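Local atomic coordinates of ripening-associated protein (Musa acuminata, PDB entry 4PIT), a protein that binds mannose-containing glycans as a jacalin-type lectin, with dimannose seated in two pockets of the engineered banana protein. Residues K30-D35 against G39-F44. The protein carries 1 engineered substitution. Sequence-based numbering, arbitrary orientation.
Sequences KIFSGD and GVDVTF. With MAN (alpha-D-mannopyranose), chain G; MAN (alpha-D-mannopyranose), chain C.
Lys30 and Phe32 pair antiparallel with Asp41 and Gly39 in a beta hairpin of the jacalin-like lectin domain, a hairpin whose turn forms part of one mannose pocket, with Gly59, Gly60, Tyr83 and Phe131 lining the rest. The Lys30-Asp41 pair is hydrogen-bonded both ways, Lys30 N to Asp41 O at 2.9 Å and Asp41 N to Lys30 O at 2.8 Å. Phe32 N reaches Gly39 O at 2.9 Å, whereas the return bond from Gly39 N to Phe32 O is weak. With CG anti to its carbonyl carbon (chi1 -64°), Phe32 turns its ring edge to Gly39 O and the Asp41 carboxylate, CE1 standing 3.6 Å from Asp41 CG with the two planes 73° apart. Lys30 runs alongside Asp41, but its NZ stays 4.5 Å from Asp41 OD2, and a water bridges the two; Asp41 OD1 is hydrogen-bonded to His54 ND1. On the opposite face Ile31 CG1 loosely meets Val40 CG1. Past the strand end, Asp35 N donates almost straight to O5 of the chain G mannose (3.0 Å, 179°), while Asp35 OD2 accepts from O1 of the chain C mannose and is also hydrogen-bonded to Tyr83 OH. Strands 25-33 and 37-46 form the middle of one four-stranded sheet of the beta-prism, flanked by 61-66 and 49-56 respectively.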
loop_
_atom_site.group_PDB
_atom_site.type_symbol
_atom_site.label_atom_id
_atom_site.label_comp_id
_atom_site.label_asym_id
_atom_site.label_seq_id
_atom_site.Cartn_x
_atom_site.Cartn_y
_atom_site.Cartn_z
ATOM N N LYS B 30 -7.475 -6.200 18.124
ATOM C CA LYS B 30 -6.694 -6.101 19.350
ATOM C C LYS B 30 -5.284 -6.423 18.970
ATOM O O LYS B 30 -5.016 -7.547 18.523
ATOM C CB LYS B 30 -7.244 -7.080 20.406
ATOM C CG LYS B 30 -6.606 -6.950 21.775
ATOM C CD LYS B 30 -7.253 -7.922 22.774
ATOM C CE LYS B 30 -8.626 -7.511 23.256
ATOM N NZ LYS B 30 -9.217 -8.581 24.120
ATOM N N ILE B 31 -4.386 -5.434 19.076
ATOM C CA ILE B 31 -2.988 -5.628 18.708
ATOM C C ILE B 31 -2.192 -5.920 19.974
ATOM O O ILE B 31 -2.215 -5.107 20.900
ATOM C CB ILE B 31 -2.448 -4.368 17.981
ATOM C CG1 ILE B 31 -3.243 -4.107 16.651
ATOM C CG2 ILE B 31 -0.915 -4.495 17.711
ATOM C CD1 ILE B 31 -3.046 -2.669 16.001
ATOM N N PHE B 32 -1.444 -7.049 20.002
ATOM C CA PHE B 32 -0.600 -7.424 21.155
ATOM C C PHE B 32 0.800 -7.057 20.824
ATOM O O PHE B 32 1.311 -7.469 19.772
ATOM C CB PHE B 32 -0.685 -8.917 21.463
ATOM C CG PHE B 32 -2.066 -9.349 21.890
ATOM C CD1 PHE B 32 -3.036 -9.655 20.940
ATOM C CD2 PHE B 32 -2.362 -9.534 23.238
ATOM C CE1 PHE B 32 -4.300 -10.123 21.335
ATOM C CE2 PHE B 32 -3.624 -10.008 23.637
ATOM C CZ PHE B 32 -4.590 -10.264 22.679
ATOM N N SER B 33 1.428 -6.244 21.664
ATOM C CA SER B 33 2.775 -5.819 21.341
ATOM C C SER B 33 3.629 -5.620 22.561
ATOM O O SER B 33 3.123 -5.347 23.659
ATOM C CB SER B 33 2.742 -4.503 20.557
ATOM O OG SER B 33 2.221 -3.427 21.325
ATOM N N GLY B 34 4.924 -5.631 22.328
ATOM C CA GLY B 34 5.910 -5.320 23.368
ATOM C C GLY B 34 7.054 -4.647 22.649
ATOM O O GLY B 34 6.881 -3.559 22.088
ATOM N N ASP B 35 8.201 -5.348 22.552
ATOM C CA ASP B 35 9.301 -4.857 21.712
ATOM C C ASP B 35 8.815 -4.818 20.251
ATOM O O ASP B 35 9.163 -3.913 19.486
ATOM C CB ASP B 35 10.490 -5.803 21.795
ATOM C CG ASP B 35 11.317 -5.786 23.062
ATOM O OD1 ASP B 35 11.061 -4.928 23.926
ATOM O OD2 ASP B 35 12.192 -6.652 23.191
ATOM N N GLY B 39 1.114 -10.268 17.984
ATOM C CA GLY B 39 -0.003 -10.919 17.346
ATOM C C GLY B 39 -1.193 -10.012 17.323
ATOM O O GLY B 39 -1.122 -8.855 17.761
ATOM N N VAL B 40 -2.292 -10.495 16.732
ATOM C CA VAL B 40 -3.511 -9.685 16.613
ATOM C C VAL B 40 -4.748 -10.564 16.752
ATOM O O VAL B 40 -4.791 -11.628 16.131
ATOM C CB VAL B 40 -3.576 -8.920 15.251
ATOM C CG1 VAL B 40 -4.782 -7.998 15.183
ATOM C CG2 VAL B 40 -2.316 -8.126 14.959
ATOM N N ASP B 41 -5.791 -10.071 17.483
ATOM C CA ASP B 41 -7.096 -10.707 17.538
ATOM C C ASP B 41 -7.959 -9.905 16.596
ATOM O O ASP B 41 -7.981 -8.677 16.718
ATOM C CB ASP B 41 -7.745 -10.701 18.919
ATOM C CG ASP B 41 -7.243 -11.688 19.926
ATOM O OD1 ASP B 41 -6.502 -12.617 19.532
ATOM O OD2 ASP B 41 -7.625 -11.568 21.099
ATOM N N VAL B 42 -8.664 -10.544 15.681
ATOM C CA VAL B 42 -9.610 -9.826 14.849
ATOM C C VAL B 42 -10.962 -10.340 15.223
ATOM O O VAL B 42 -11.182 -11.565 15.198
ATOM C CB VAL B 42 -9.362 -9.963 13.323
ATOM C CG1 VAL B 42 -10.387 -9.181 12.504
ATOM C CG2 VAL B 42 -7.915 -9.570 12.941
ATOM N N THR B 43 -11.869 -9.426 15.619
ATOM C CA THR B 43 -13.240 -9.811 15.986
ATOM C C THR B 43 -14.159 -9.288 14.920
ATOM O O THR B 43 -14.065 -8.115 14.536
ATOM C CB THR B 43 -13.606 -9.300 17.400
ATOM O OG1 THR B 43 -12.685 -9.847 18.360
ATOM C CG2 THR B 43 -15.035 -9.715 17.827
ATOM N N PHE B 44 -15.046 -10.160 14.433
ATOM C CA PHE B 44 -15.929 -9.781 13.354
ATOM C C PHE B 44 -17.298 -10.398 13.532
ATOM O O PHE B 44 -17.463 -11.330 14.332
ATOM C CB PHE B 44 -15.318 -10.238 12.014
ATOM C CG PHE B 44 -15.078 -11.729 11.920
ATOM C CD1 PHE B 44 -16.101 -12.590 11.521
ATOM C CD2 PHE B 44 -13.834 -12.268 12.229
ATOM C CE1 PHE B 44 -15.891 -13.979 11.464
ATOM C CE2 PHE B 44 -13.624 -13.653 12.145
ATOM C CZ PHE B 44 -14.644 -14.482 11.744
HETATM C C1 MAN G . 8.736 -7.849 25.479
HETATM C C2 MAN G . 7.468 -8.254 26.221
HETATM C C3 MAN G . 6.929 -9.586 25.695
HETATM C C4 MAN G . 6.782 -9.579 24.174
HETATM C C5 MAN G . 8.091 -9.157 23.507
HETATM C C6 MAN G . 7.966 -8.979 22.004
HETATM O O2 MAN G . 6.513 -7.215 26.074
HETATM O O3 MAN G . 5.676 -9.903 26.290
HETATM O O4 MAN G . 6.447 -10.893 23.759
HETATM O O5 MAN G . 8.525 -7.895 24.050
HETATM O O6 MAN G . 7.007 -7.971 21.658
HETATM C C1 MAN C . 11.876 -9.410 25.021
HETATM C C2 MAN C . 11.115 -8.249 25.671
HETATM C C3 MAN C . 11.799 -7.807 26.964
HETATM C C4 MAN C . 12.021 -8.994 27.896
HETATM C C5 MAN C . 12.799 -10.069 27.143
HETATM C C6 MAN C . 13.073 -11.320 27.944
HETATM O O1 MAN C . 13.085 -8.948 24.490
HETATM O O2 MAN C . 9.789 -8.694 25.928
HETATM O O3 MAN C . 11.045 -6.790 27.616
HETATM O O4 MAN C . 12.728 -8.582 29.062
HETATM O O5 MAN C . 12.068 -10.466 25.969
HETATM O O6 MAN C . 14.145 -12.053 27.368
HETATM O O HOH W 1 -9.885 -10.405 21.890
#